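Local coordinates for 5-formyltetrahydrofolate cyclo-ligase family protein (Bacillus anthracis, PDB 2JCB) that probably catalyses the ATP-dependent cyclisation of 5-formyltetrahydrofolate to 5,10-methenyltetrahydrofolate in folate metabolism, at residues T33-Q38 with L165-Q170; Y44-W49 with V184-T189; Q103-Y108 with E113-L118. One frame throughout, in Å; residues are numbered along the deposited sequence.

Contact 1: T33-Q38 with L165-Q170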
ATOM      1  N   THR A  33      -1.194   0.013  17.415  1.00 26.77           N
ATOM      2  CA  THR A  33      -0.010   0.817  17.695  1.00 27.22           C
ATOM      3  C   THR A  33       1.235  -0.075  17.704  1.00 26.98           C
ATOM      4  O   THR A  33       2.207   0.222  17.011  1.00 28.86           O
ATOM      5  CB  THR A  33      -0.139   1.562  19.004  1.00 28.20           C
ATOM      6  OG1 THR A  33      -1.281   2.432  18.969  1.00 29.65           O
ATOM      7  CG2 THR A  33       1.133   2.368  19.337  1.00 28.52           C
ATOM      8  N   THR A  34       1.192  -1.140  18.501  1.00 27.05           N
ATOM      9  CA  THR A  34       2.371  -2.039  18.655  1.00 26.99           C
ATOM     10  C   THR A  34       2.775  -2.724  17.346  1.00 27.78           C
ATOM     11  O   THR A  34       3.952  -2.653  16.928  1.00 28.31           O
ATOM     12  CB  THR A  34       2.110  -3.098  19.768  1.00 25.20           C
ATOM     13  OG1 THR A  34       1.775  -2.446  20.995  1.00 24.98           O
ATOM     14  CG2 THR A  34       3.363  -3.949  20.019  1.00 25.63           C
ATOM     15  N   LEU A  35       1.797  -3.312  16.656  1.00 27.53           N
ATOM     16  CA  LEU A  35       2.041  -4.027  15.393  1.00 27.67           C
ATOM     17  C   LEU A  35       2.518  -3.030  14.320  1.00 28.23           C
ATOM     18  O   LEU A  35       3.456  -3.314  13.563  1.00 28.65           O
ATOM     19  CB  LEU A  35       0.799  -4.803  14.938  1.00 29.50           C
ATOM     20  CG  LEU A  35       0.275  -6.008  15.722  1.00 32.01           C
ATOM     21  CD1 LEU A  35      -0.985  -6.584  15.131  1.00 32.82           C
ATOM     22  CD2 LEU A  35       1.306  -7.107  15.835  1.00 36.92           C
ATOM     23  N   SER A  36       1.907  -1.844  14.269  1.00 27.13           N
ATOM     24  CA  SER A  36       2.344  -0.869  13.241  1.00 29.48           C
ATOM     25  C   SER A  36       3.807  -0.495  13.481  1.00 30.71           C
ATOM     26  O   SER A  36       4.573  -0.388  12.520  1.00 30.74           O
ATOM     27  CB  SER A  36       1.518   0.418  13.256  1.00 29.58           C
ATOM     28  OG  SER A  36       0.278   0.182  12.607  1.00 31.56           O
ATOM     29  N   GLU A  37       4.149  -0.300  14.755  1.00 30.56           N
ATOM     30  CA  GLU A  37       5.527   0.011  15.187  1.00 32.56           C
ATOM     31  C   GLU A  37       6.516  -1.096  14.774  1.00 31.41           C
ATOM     32  O   GLU A  37       7.606  -0.788  14.245  1.00 30.66           O
ATOM     33  CB  GLU A  37       5.555   0.202  16.712  1.00 31.61           C
ATOM     34  CG  GLU A  37       5.333   1.665  17.080  1.00 35.72           C
ATOM     35  CD  GLU A  37       4.863   1.952  18.550  1.00 38.22           C
ATOM     36  OE1 GLU A  37       4.954   1.059  19.456  1.00 44.05           O
ATOM     37  OE2 GLU A  37       4.408   3.116  18.776  1.00 42.96           O
ATOM     38  N   GLN A  38       6.135  -2.354  15.045  1.00 29.33           N
ATOM     39  CA  GLN A  38       7.006  -3.515  14.723  1.00 29.73           C
ATOM     40  C   GLN A  38       7.242  -3.625  13.224  1.00 29.40           C
ATOM     41  O   GLN A  38       8.363  -3.877  12.772  1.00 28.75           O
ATOM     42  CB  GLN A  38       6.425  -4.819  15.271  1.00 29.98           C
ATOM     43  CG  GLN A  38       6.479  -4.815  16.773  1.00 32.85           C
ATOM     44  CD  GLN A  38       5.860  -6.050  17.404  1.00 33.71           C
ATOM     45  OE1 GLN A  38       5.373  -6.938  16.711  1.00 39.15           O
ATOM     46  NE2 GLN A  38       5.864  -6.097  18.748  1.00 37.40           N
ATOM     47  N   LEU A 165       3.129  -3.716   3.374  1.00 28.63           N
ATOM     48  CA  LEU A 165       3.129  -3.846   4.830  1.00 29.83           C
ATOM     49  C   LEU A 165       1.796  -4.463   5.251  1.00 30.26           C
ATOM     50  O   LEU A 165       0.753  -3.999   4.790  1.00 31.15           O
ATOM     51  CB  LEU A 165       3.322  -2.455   5.454  1.00 29.58           C
ATOM     52  CG  LEU A 165       4.502  -1.655   4.904  1.00 32.02           C
ATOM     53  CD1 LEU A 165       4.624  -0.181   5.434  1.00 33.49           C
ATOM     54  CD2 LEU A 165       5.806  -2.414   5.201  1.00 30.87           C
ATOM     55  N   ALA A 166       1.793  -5.480   6.134  1.00 28.90           N
ATOM     56  CA  ALA A 166       0.591  -6.175   6.492  1.00 28.65           C
ATOM     57  C   ALA A 166       0.666  -6.750   7.883  1.00 29.10           C
ATOM     58  O   ALA A 166       1.711  -7.214   8.294  1.00 28.64           O
ATOM     59  CB  ALA A 166       0.294  -7.254   5.486  1.00 28.34           C
ATOM     60  N   TYR A 167      -0.452  -6.729   8.601  1.00 27.95           N
ATOM     61  CA  TYR A 167      -0.541  -7.503   9.816  1.00 28.02           C
ATOM     62  C   TYR A 167      -0.614  -8.972   9.354  1.00 27.45           C
ATOM     63  O   TYR A 167      -1.121  -9.298   8.256  1.00 27.37           O
ATOM     64  CB  TYR A 167      -1.840  -7.180  10.550  1.00 29.71           C
ATOM     65  CG  TYR A 167      -2.015  -5.726  10.834  1.00 26.30           C
ATOM     66  CD1 TYR A 167      -1.227  -5.106  11.809  1.00 29.66           C
ATOM     67  CD2 TYR A 167      -3.034  -4.966  10.213  1.00 27.32           C
ATOM     68  CE1 TYR A 167      -1.398  -3.777  12.106  1.00 31.07           C
ATOM     69  CE2 TYR A 167      -3.226  -3.604  10.534  1.00 30.44           C
ATOM     70  CZ  TYR A 167      -2.388  -3.026  11.487  1.00 30.66           C
ATOM     71  OH  TYR A 167      -2.452  -1.680  11.883  1.00 29.47           O
ATOM     72  N   SER A 168      -0.074  -9.858  10.178  1.00 29.30           N
ATOM     73  CA  SER A 168      -0.051 -11.264   9.808  1.00 29.38           C
ATOM     74  C   SER A 168      -1.438 -11.871   9.516  1.00 29.64           C
ATOM     75  O   SER A 168      -1.541 -12.774   8.689  1.00 30.35           O
ATOM     76  CB  SER A 168       0.770 -12.092  10.811  1.00 30.47           C
ATOM     77  OG  SER A 168       0.110 -12.173  12.026  1.00 32.43           O
ATOM     78  N   PHE A 169      -2.492 -11.371  10.171  1.00 30.05           N
ATOM     79  CA  PHE A 169      -3.849 -11.816   9.892  1.00 30.31           C
ATOM     80  C   PHE A 169      -4.364 -11.382   8.495  1.00 29.93           C
ATOM     81  O   PHE A 169      -5.415 -11.843   8.063  1.00 31.04           O
ATOM     82  CB  PHE A 169      -4.833 -11.377  10.991  1.00 30.74           C
ATOM     83  CG  PHE A 169      -5.162  -9.896  10.959  1.00 31.83           C
ATOM     84  CD1 PHE A 169      -6.092  -9.391  10.031  1.00 33.13           C
ATOM     85  CD2 PHE A 169      -4.562  -9.004  11.864  1.00 34.19           C
ATOM     86  CE1 PHE A 169      -6.436  -8.061   9.991  1.00 31.68           C
ATOM     87  CE2 PHE A 169      -4.899  -7.636  11.830  1.00 33.25           C
ATOM     88  CZ  PHE A 169      -5.820  -7.164  10.863  1.00 30.81           C
ATOM     89  N   GLN A 170      -3.658 -10.481   7.817  1.00 29.00           N
ATOM     90  CA  GLN A 170      -3.993 -10.160   6.436  1.00 27.47           C
ATOM     91  C   GLN A 170      -3.445 -11.178   5.479  1.00 29.71           C
ATOM     92  O   GLN A 170      -3.826 -11.191   4.306  1.00 29.31           O
ATOM     93  CB  GLN A 170      -3.417  -8.790   6.081  1.00 26.51           C
ATOM     94  CG  GLN A 170      -4.132  -7.622   6.734  1.00 25.93           C
ATOM     95  CD  GLN A 170      -3.457  -6.292   6.391  1.00 27.35           C
ATOM     96  OE1 GLN A 170      -2.732  -5.714   7.176  1.00 31.79           O
ATOM     97  NE2 GLN A 170      -3.777  -5.779   5.192  1.00 26.59           N
TER
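L35 and Y167 meet because both side chains leave the backbone with CG anti to the carbonyl carbon. In Y167 (chi1 -55°) this swings the ring across to helix 29-44. In L35 (chi1 -67°) it sets CG beside the backbone N, and the extended chi2 carries CD1 on to the ring. The contact packs that helix of the Rossmann-like fold against the loop that follows strand 161-165 of the central sheet. L35 touches with two atoms. CD1 lies 3.6 Å from Y167 CD1, and CB is 3.7 Å from Y167 CE1. The leucine therefore crosses the ring obliquely, beside the CD1 and CE1 atoms of the tyrosine. Beyond the ring, the phenol oxygen comes near S36. S36 OG lies 3.4 Å from Y167 OH, and each oxygen has a firmer partner elsewhere. The Y167 hydroxyl is hydrogen-bonded to the backbone O of N63. S36 OG is hydrogen-bonded to Y32 O, one turn back in its own helix, and to N66 N. The chain around N63 to N66 is thus tied to both sides of this buried contact. M24 of helix 6-26, and Y32 and I39 of helix 29-44, also touch the tyrosine. The backbone at the root of the ring is held as well. The 3-10 turn at 168-170 brings Q170 back to the Y167 backbone, where Q170 N bonds to Y167 O at 2.8 Å. The Q170 amide returns the grip: Y167 N donates to Q170 OE1 at 2.9 Å, from above the carbonyl plane and 38° out of it.

Contact 2: Y44-W49 with V184-T189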
ATOM      1  N   TYR A  44      12.436  -0.381   7.918  1.00 28.68           N
ATOM      2  CA  TYR A  44      13.589   0.496   7.855  1.00 28.89           C
ATOM      3  C   TYR A  44      14.890  -0.309   7.814  1.00 29.94           C
ATOM      4  O   TYR A  44      15.917   0.236   7.512  1.00 32.04           O
ATOM      5  CB  TYR A  44      13.633   1.400   9.062  1.00 28.76           C
ATOM      6  CG  TYR A  44      12.387   2.244   9.290  1.00 26.28           C
ATOM      7  CD1 TYR A  44      11.548   2.597   8.221  1.00 27.44           C
ATOM      8  CD2 TYR A  44      12.020   2.610  10.594  1.00 27.86           C
ATOM      9  CE1 TYR A  44      10.372   3.357   8.440  1.00 30.33           C
ATOM     10  CE2 TYR A  44      10.860   3.385  10.846  1.00 31.72           C
ATOM     11  CZ  TYR A  44      10.041   3.753   9.760  1.00 31.74           C
ATOM     12  OH  TYR A  44       8.881   4.506   9.988  1.00 30.22           O
ATOM     13  N   GLU A  45      14.833  -1.591   8.163  1.00 28.99           N
ATOM     14  CA  GLU A  45      16.025  -2.462   8.062  1.00 29.14           C
ATOM     15  C   GLU A  45      16.244  -3.040   6.659  1.00 28.62           C
ATOM     16  O   GLU A  45      17.294  -3.641   6.418  1.00 27.89           O
ATOM     17  CB  GLU A  45      15.920  -3.610   9.053  1.00 29.65           C
ATOM     18  CG  GLU A  45      16.005  -3.152  10.504  1.00 31.70           C
ATOM     19  CD  GLU A  45      16.282  -4.311  11.441  1.00 38.50           C
ATOM     20  OE1 GLU A  45      16.048  -5.480  11.029  1.00 41.52           O
ATOM     21  OE2 GLU A  45      16.738  -4.068  12.575  1.00 37.05           O
ATOM     22  N   GLN A  46      15.251  -2.892   5.776  1.00 27.61           N
ATOM     23  CA  GLN A  46      15.260  -3.520   4.450  1.00 27.65           C
ATOM     24  C   GLN A  46      16.224  -2.762   3.534  1.00 28.55           C
ATOM     25  O   GLN A  46      16.305  -1.484   3.551  1.00 29.10           O
ATOM     26  CB  GLN A  46      13.836  -3.640   3.809  1.00 27.73           C
ATOM     27  CG  GLN A  46      12.795  -4.436   4.681  1.00 27.64           C
ATOM     28  CD  GLN A  46      13.304  -5.777   5.093  1.00 28.62           C
ATOM     29  OE1 GLN A  46      13.683  -6.595   4.261  1.00 32.22           O
ATOM     30  NE2 GLN A  46      13.357  -6.022   6.407  1.00 29.57           N
ATOM     31  N   LYS A  47      17.001  -3.541   2.778  1.00 27.34           N
ATOM     32  CA  LYS A  47      17.933  -2.948   1.802  1.00 27.96           C
ATOM     33  C   LYS A  47      17.227  -1.950   0.860  1.00 28.93           C
ATOM     34  O   LYS A  47      17.772  -0.886   0.583  1.00 29.57           O
ATOM     35  CB  LYS A  47      18.610  -4.065   1.021  1.00 27.53           C
ATOM     36  CG  LYS A  47      19.498  -3.616  -0.133  1.00 28.92           C
ATOM     37  CD  LYS A  47      20.078  -4.898  -0.779  1.00 31.15           C
ATOM     38  CE  LYS A  47      20.688  -4.617  -2.147  1.00 33.80           C
ATOM     39  NZ  LYS A  47      22.039  -4.117  -1.926  1.00 37.16           N
ATOM     40  N   GLU A  48      16.046  -2.297   0.370  1.00 29.29           N
ATOM     41  CA  GLU A  48      15.355  -1.452  -0.586  1.00 32.60           C
ATOM     42  C   GLU A  48      14.846  -0.150   0.020  1.00 32.30           C
ATOM     43  O   GLU A  48      14.738   0.830  -0.702  1.00 33.58           O
ATOM     44  CB  GLU A  48      14.243  -2.180  -1.323  1.00 33.35           C
ATOM     45  CG  GLU A  48      13.175  -2.702  -0.436  1.00 35.72           C
ATOM     46  CD  GLU A  48      13.395  -4.152  -0.038  1.00 38.99           C
ATOM     47  OE1 GLU A  48      14.525  -4.537   0.341  1.00 35.93           O
ATOM     48  OE2 GLU A  48      12.410  -4.905  -0.096  1.00 39.37           O
ATOM     49  N   TRP A  49      14.604  -0.121   1.335  1.00 31.61           N
ATOM     50  CA  TRP A  49      14.344   1.157   2.039  1.00 31.20           C
ATOM     51  C   TRP A  49      15.584   2.019   2.085  1.00 31.37           C
ATOM     52  O   TRP A  49      15.588   3.174   1.654  1.00 30.49           O
ATOM     53  CB  TRP A  49      13.839   0.894   3.480  1.00 31.13           C
ATOM     54  CG  TRP A  49      13.742   2.167   4.307  1.00 30.77           C
ATOM     55  CD1 TRP A  49      14.707   2.713   5.081  1.00 31.37           C
ATOM     56  CD2 TRP A  49      12.631   3.084   4.331  1.00 30.83           C
ATOM     57  NE1 TRP A  49      14.257   3.896   5.644  1.00 33.92           N
ATOM     58  CE2 TRP A  49      12.978   4.136   5.201  1.00 31.33           C
ATOM     59  CE3 TRP A  49      11.366   3.078   3.726  1.00 30.64           C
ATOM     60  CZ2 TRP A  49      12.100   5.219   5.476  1.00 30.43           C
ATOM     61  CZ3 TRP A  49      10.483   4.148   3.990  1.00 32.20           C
ATOM     62  CH2 TRP A  49      10.875   5.208   4.844  1.00 31.58           C
ATOM     63  N   VAL A 184       2.973  -8.413  -5.575  1.00 28.45           N
ATOM     64  CA  VAL A 184       4.027  -7.562  -4.966  1.00 29.96           C
ATOM     65  C   VAL A 184       5.263  -8.440  -4.691  1.00 29.93           C
ATOM     66  O   VAL A 184       5.124  -9.647  -4.544  1.00 29.76           O
ATOM     67  CB  VAL A 184       3.574  -6.852  -3.667  1.00 30.81           C
ATOM     68  CG1 VAL A 184       2.481  -5.833  -3.980  1.00 33.69           C
ATOM     69  CG2 VAL A 184       3.045  -7.850  -2.616  1.00 30.67           C
ATOM     70  N   GLU A 185       6.436  -7.825  -4.633  1.00 29.56           N
ATOM     71  CA  GLU A 185       7.691  -8.558  -4.501  1.00 29.99           C
ATOM     72  C   GLU A 185       8.014  -8.991  -3.070  1.00 29.23           C
ATOM     73  O   GLU A 185       8.806  -9.903  -2.869  1.00 30.52           O
ATOM     74  CB  GLU A 185       8.863  -7.723  -5.013  1.00 30.71           C
ATOM     75  CG  GLU A 185       8.822  -7.609  -6.498  1.00 32.26           C
ATOM     76  CD  GLU A 185       9.845  -6.599  -7.022  1.00 37.71           C
ATOM     77  OE1 GLU A 185      10.306  -5.688  -6.285  1.00 36.04           O
ATOM     78  OE2 GLU A 185      10.173  -6.708  -8.201  1.00 42.08           O
ATOM     79  N   LYS A 186       7.492  -8.279  -2.104  1.00 28.78           N
ATOM     80  CA  LYS A 186       7.814  -8.562  -0.694  1.00 28.46           C
ATOM     81  C   LYS A 186       6.681  -8.111   0.187  1.00 29.32           C
ATOM     82  O   LYS A 186       6.044  -7.073  -0.079  1.00 28.92           O
ATOM     83  CB  LYS A 186       9.051  -7.754  -0.293  1.00 29.63           C
ATOM     84  CG  LYS A 186       9.450  -7.989   1.223  1.00 31.83           C
ATOM     85  CD  LYS A 186      10.660  -7.176   1.620  1.00 33.09           C
ATOM     86  CE  LYS A 186      11.951  -7.842   1.118  1.00 37.30           C
ATOM     87  NZ  LYS A 186      13.174  -7.102   1.565  1.00 33.52           N
ATOM     88  N   ILE A 187       6.415  -8.879   1.241  1.00 28.73           N
ATOM     89  CA  ILE A 187       5.375  -8.504   2.220  1.00 28.82           C
ATOM     90  C   ILE A 187       6.123  -8.512   3.588  1.00 30.43           C
ATOM     91  O   ILE A 187       6.831  -9.487   3.899  1.00 31.87           O
ATOM     92  CB  ILE A 187       4.117  -9.433   2.219  1.00 28.04           C
ATOM     93  CG1 ILE A 187       3.435  -9.432   0.819  1.00 27.76           C
ATOM     94  CG2 ILE A 187       3.098  -8.977   3.290  1.00 30.48           C
ATOM     95  CD1 ILE A 187       2.897 -10.713   0.432  1.00 34.66           C
ATOM     96  N   ILE A 188       6.003  -7.435   4.356  1.00 28.09           N
ATOM     97  CA  ILE A 188       6.546  -7.351   5.714  1.00 29.41           C
ATOM     98  C   ILE A 188       5.372  -7.408   6.698  1.00 29.92           C
ATOM     99  O   ILE A 188       4.471  -6.547   6.616  1.00 30.96           O
ATOM    100  CB  ILE A 188       7.301  -6.051   5.899  1.00 29.11           C
ATOM    101  CG1 ILE A 188       8.405  -5.899   4.826  1.00 32.11           C
ATOM    102  CG2 ILE A 188       7.901  -5.998   7.288  1.00 29.35           C
ATOM    103  CD1 ILE A 188       9.004  -4.591   4.861  1.00 32.96           C
ATOM    104  N   THR A 189       5.396  -8.368   7.621  1.00 29.64           N
ATOM    105  CA  THR A 189       4.416  -8.474   8.704  1.00 28.66           C
ATOM    106  C   THR A 189       5.172  -8.325  10.003  1.00 29.05           C
ATOM    107  O   THR A 189       6.419  -8.114  10.004  1.00 26.79           O
ATOM    108  CB  THR A 189       3.660  -9.831   8.708  1.00 29.11           C
ATOM    109  OG1 THR A 189       4.551 -10.867   9.152  1.00 30.06           O
ATOM    110  CG2 THR A 189       3.070 -10.182   7.310  1.00 30.85           C
TER
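K186 NZ is gripped by two side chains from the start of helix 47-51. It donates to Q46 OE1 at 2.8 Å and forms a salt bridge with E48 OE2 at 2.9 Å. A weak bond from K186 NZ to E48 OE1, at 3.1 Å, makes the carboxylate a lopsided two-oxygen partner. The ammonium meets E48 OE2 on its syn side, 18° out of the carboxylate plane. Its approach to the Q46 amide is also a little tilted from the carbonyl plane. The two acceptors belong to residues two apart in the chain, so one ammonium holds the helix start at two points to the strand. The positive charge probably balances the carboxylate, and the amide oxygen would add to its stabilisation.

Beside the polar group is a small apolar touch. I188 CD1 rests 3.8 Å from Q46 CG, and these two side chains run past each other in opposite directions. K186 and I188 both point from the strand to the helix start, and I188 lies nearer helix 29-44.

Torsions set the reach of the charged pair. K186 is extended through CD and bends at chi3 (-79°), which turns NZ between its partners. E48 places CG between its backbone N and carbonyl carbon (chi1 61°), and a bend at chi2 lets the carboxylate meet the lysine end from the opposite direction. Q46 is the N-cap residue of helix 47-51, and its NE2 is fixed by S42 O of helix 29-44.

The contact therefore joins the turn and the first residues of helix 47-51 to strand 186-189. This strand runs between strands 161-165 and 192-195 of the sheet. S42 and L43 cover I188, while K161 and L163 of strand 161-165 touch E48.

Contact 3: Q103-Y108 with E113-L118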
ATOM      1  N   GLN A 103       0.436  19.970   2.094  1.00 28.26           N
ATOM      2  CA  GLN A 103       0.242  19.808   0.665  1.00 27.92           C
ATOM      3  C   GLN A 103      -0.859  18.763   0.397  1.00 27.23           C
ATOM      4  O   GLN A 103      -1.099  18.386  -0.751  1.00 27.80           O
ATOM      5  CB  GLN A 103       1.546  19.371   0.021  1.00 27.39           C
ATOM      6  CG  GLN A 103       2.513  20.520  -0.169  1.00 26.89           C
ATOM      7  CD  GLN A 103       3.886  20.043  -0.536  1.00 29.13           C
ATOM      8  OE1 GLN A 103       4.574  19.470   0.284  1.00 28.46           O
ATOM      9  NE2 GLN A 103       4.304  20.292  -1.779  1.00 30.37           N
ATOM     10  N   LEU A 104      -1.496  18.271   1.462  1.00 28.56           N
ATOM     11  CA  LEU A 104      -2.608  17.314   1.309  1.00 27.83           C
ATOM     12  C   LEU A 104      -3.945  18.021   1.517  1.00 29.40           C
ATOM     13  O   LEU A 104      -4.027  18.988   2.277  1.00 28.43           O
ATOM     14  CB  LEU A 104      -2.519  16.217   2.362  1.00 29.17           C
ATOM     15  CG  LEU A 104      -1.245  15.375   2.326  1.00 27.19           C
ATOM     16  CD1 LEU A 104      -1.334  14.364   3.432  1.00 31.63           C
ATOM     17  CD2 LEU A 104      -1.149  14.678   0.952  1.00 29.54           C
ATOM     18  N   GLU A 105      -4.980  17.508   0.860  1.00 30.29           N
ATOM     19  CA  GLU A 105      -6.358  17.932   1.134  1.00 32.20           C
ATOM     20  C   GLU A 105      -7.246  16.694   1.316  1.00 33.82           C
ATOM     21  O   GLU A 105      -6.884  15.602   0.906  1.00 32.14           O
ATOM     22  CB  GLU A 105      -6.899  18.802   0.008  1.00 32.36           C
ATOM     23  CG  GLU A 105      -6.810  18.143  -1.361  1.00 31.47           C
ATOM     24  CD  GLU A 105      -7.316  19.019  -2.483  1.00 34.10           C
ATOM     25  OE1 GLU A 105      -7.911  20.093  -2.203  1.00 37.00           O
ATOM     26  OE2 GLU A 105      -7.127  18.609  -3.648  1.00 34.91           O
ATOM     27  N   THR A 106      -8.414  16.889   1.922  1.00 36.77           N
ATOM     28  CA  THR A 106      -9.355  15.796   2.073  1.00 40.27           C
ATOM     29  C   THR A 106     -10.311  15.847   0.902  1.00 42.24           C
ATOM     30  O   THR A 106     -11.074  16.813   0.748  1.00 42.53           O
ATOM     31  CB  THR A 106     -10.146  15.852   3.403  1.00 41.26           C
ATOM     32  OG1 THR A 106      -9.292  16.289   4.478  1.00 42.11           O
ATOM     33  CG2 THR A 106     -10.733  14.451   3.738  1.00 41.01           C
ATOM     34  N   VAL A 107     -10.251  14.803   0.081  1.00 45.14           N
ATOM     35  CA  VAL A 107     -11.078  14.676  -1.119  1.00 47.55           C
ATOM     36  C   VAL A 107     -12.329  13.829  -0.849  1.00 49.82           C
ATOM     37  O   VAL A 107     -13.051  13.474  -1.783  1.00 50.63           O
ATOM     38  CB  VAL A 107     -10.282  14.077  -2.307  1.00 47.72           C
ATOM     39  CG1 VAL A 107      -9.281  15.100  -2.889  1.00 47.29           C
ATOM     40  CG2 VAL A 107      -9.590  12.777  -1.888  1.00 46.90           C
ATOM     41  N   TYR A 108     -12.555  13.492   0.425  1.00 51.87           N
ATOM     42  CA  TYR A 108     -13.863  13.034   0.951  1.00 54.04           C
ATOM     43  C   TYR A 108     -13.775  12.198   2.231  1.00 54.79           C
ATOM     44  O   TYR A 108     -13.065  11.181   2.276  1.00 54.99           O
ATOM     45  CB  TYR A 108     -14.777  12.374  -0.113  1.00 54.55           C
ATOM     46  CG  TYR A 108     -14.570  10.895  -0.477  1.00 55.51           C
ATOM     47  CD1 TYR A 108     -14.983   9.872   0.388  1.00 56.06           C
ATOM     48  CD2 TYR A 108     -14.054  10.525  -1.727  1.00 56.59           C
ATOM     49  CE1 TYR A 108     -14.838   8.512   0.046  1.00 57.37           C
ATOM     50  CE2 TYR A 108     -13.909   9.163  -2.086  1.00 57.99           C
ATOM     51  CZ  TYR A 108     -14.308   8.161  -1.191  1.00 57.15           C
ATOM     52  OH  TYR A 108     -14.184   6.818  -1.524  1.00 56.44           O
ATOM     53  N   GLU A 113      -5.406  13.444  -0.236  1.00 34.51           N
ATOM     54  CA  GLU A 113      -4.638  13.425  -1.490  1.00 33.91           C
ATOM     55  C   GLU A 113      -3.811  14.689  -1.701  1.00 31.67           C
ATOM     56  O   GLU A 113      -4.180  15.731  -1.198  1.00 31.18           O
ATOM     57  CB  GLU A 113      -5.565  13.220  -2.690  1.00 33.48           C
ATOM     58  CG  GLU A 113      -6.184  11.808  -2.734  1.00 34.61           C
ATOM     59  CD  GLU A 113      -6.974  11.547  -3.995  1.00 37.39           C
ATOM     60  OE1 GLU A 113      -7.652  12.487  -4.485  1.00 44.06           O
ATOM     61  OE2 GLU A 113      -6.924  10.392  -4.477  1.00 41.61           O
ATOM     62  N   PRO A 114      -2.716  14.603  -2.498  1.00 29.27           N
ATOM     63  CA  PRO A 114      -1.868  15.778  -2.765  1.00 28.66           C
ATOM     64  C   PRO A 114      -2.682  16.803  -3.549  1.00 28.07           C
ATOM     65  O   PRO A 114      -3.441  16.421  -4.444  1.00 28.68           O
ATOM     66  CB  PRO A 114      -0.754  15.211  -3.664  1.00 29.09           C
ATOM     67  CG  PRO A 114      -1.293  13.928  -4.223  1.00 28.93           C
ATOM     68  CD  PRO A 114      -2.239  13.399  -3.211  1.00 29.67           C
ATOM     69  N   ILE A 115      -2.501  18.082  -3.228  1.00 28.35           N
ATOM     70  CA  ILE A 115      -3.209  19.151  -3.908  1.00 27.93           C
ATOM     71  C   ILE A 115      -2.479  19.394  -5.234  1.00 28.25           C
ATOM     72  O   ILE A 115      -1.307  19.783  -5.226  1.00 26.73           O
ATOM     73  CB  ILE A 115      -3.212  20.455  -3.050  1.00 28.21           C
ATOM     74  CG1 ILE A 115      -3.837  20.200  -1.666  1.00 29.61           C
ATOM     75  CG2 ILE A 115      -3.873  21.594  -3.814  1.00 27.61           C
ATOM     76  CD1 ILE A 115      -3.523  21.265  -0.622  1.00 28.77           C
ATOM     77  N   PRO A 116      -3.139  19.096  -6.377  1.00 29.00           N
ATOM     78  CA  PRO A 116      -2.460  19.262  -7.669  1.00 29.42           C
ATOM     79  C   PRO A 116      -1.715  20.592  -7.796  1.00 28.43           C
ATOM     80  O   PRO A 116      -0.576  20.603  -8.243  1.00 30.02           O
ATOM     81  CB  PRO A 116      -3.606  19.206  -8.683  1.00 29.23           C
ATOM     82  CG  PRO A 116      -4.585  18.308  -8.070  1.00 30.25           C
ATOM     83  CD  PRO A 116      -4.510  18.578  -6.564  1.00 30.38           C
ATOM     84  N   ALA A 117      -2.341  21.704  -7.391  1.00 26.33           N
ATOM     85  CA  ALA A 117      -1.737  23.028  -7.562  1.00 27.02           C
ATOM     86  C   ALA A 117      -0.448  23.232  -6.743  1.00 26.70           C
ATOM     87  O   ALA A 117       0.379  24.079  -7.093  1.00 27.06           O
ATOM     88  CB  ALA A 117      -2.760  24.120  -7.247  1.00 26.82           C
ATOM     89  N   LEU A 118      -0.276  22.415  -5.693  1.00 26.43           N
ATOM     90  CA  LEU A 118       0.845  22.570  -4.769  1.00 26.77           C
ATOM     91  C   LEU A 118       1.840  21.422  -4.806  1.00 26.70           C
ATOM     92  O   LEU A 118       2.738  21.368  -3.985  1.00 27.32           O
ATOM     93  CB  LEU A 118       0.334  22.754  -3.337  1.00 26.82           C
ATOM     94  CG  LEU A 118      -0.577  23.977  -3.107  1.00 29.19           C
ATOM     95  CD1 LEU A 118      -0.978  24.023  -1.639  1.00 31.84           C
ATOM     96  CD2 LEU A 118       0.079  25.274  -3.550  1.00 29.63           C
TER
HETATM   97  O   HOH W   1      -6.161  16.363  -4.215  1.00 35.73           O
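A beta hairpin, made of strands 104-108 and 111-114, carries this contact. E105 and E113 form an antiparallel hydrogen-bonded pair. E105 N donates to E113 O at 2.8 Å, and E113 N returns to E105 O at 2.9 Å. L104 and P114 form the next, non-hydrogen-bonded pair. P114 CA makes a CA-H...O contact with Q103 O at 3.4 Å, matched by one from L104 CA to E113 O. Beyond the bridges, I115 N still donates to Q103 O at 2.9 Å.

A side chain ties the 3-10 segment 116-118 to the residue before strand 104-108. Q103 is extended beyond CG and carries NE2 to L118 O, 2.9 Å away. The acceptor lies almost in the plane of the amide, and the N-H points at it with an angle of 165°. Q103 OE1 is bonded to the backbone N atoms of S99 and N100, so both ends of the amide are used.

E105 and E113 share one face of the hairpin. The aliphatic part of E105 slants across I115, with CG 3.6 Å from I115 CG1. E105 CG sits between the backbone N and the carbonyl carbon (chi1 55°), a position that brings the chain over the isoleucine. At the corner of the chain V107 crosses E113 at about a right angle, its CG2 3.3 Å from E113 OE1. E113 OE2 takes the N-H of C86 in strand 80-87, which also packs against P114.

A water joins E105 OE2 to P114 O, donating to both. The two carboxylates stay 6.2 Å apart, between E105 OE2 and E113 OE1. A water for E105, and for E113 a backbone N-H with a long, weak ion pair to K85, would ease the closeness of like charges.

In the fold
Contacts 1 and 2 are neighbours at the main sheet and touch: A166 N probably bonds to I188 O, and L165 packs on I188. They bring consecutive helices, 29-44 and 47-51, to neighbouring strands or the loop after one. Contact 1 is buried and mostly apolar, with its hydroxyls satisfied by outside partners. Contact 2 is partly buried and rests on a salt bridge. Contact 3 is the most peripheral, about 27 Å and 28 Å between centres from the others, and lies across the chain's centre from contact 2. It is local in sequence and held mainly by backbone hydrogen bonds, with a bridging water.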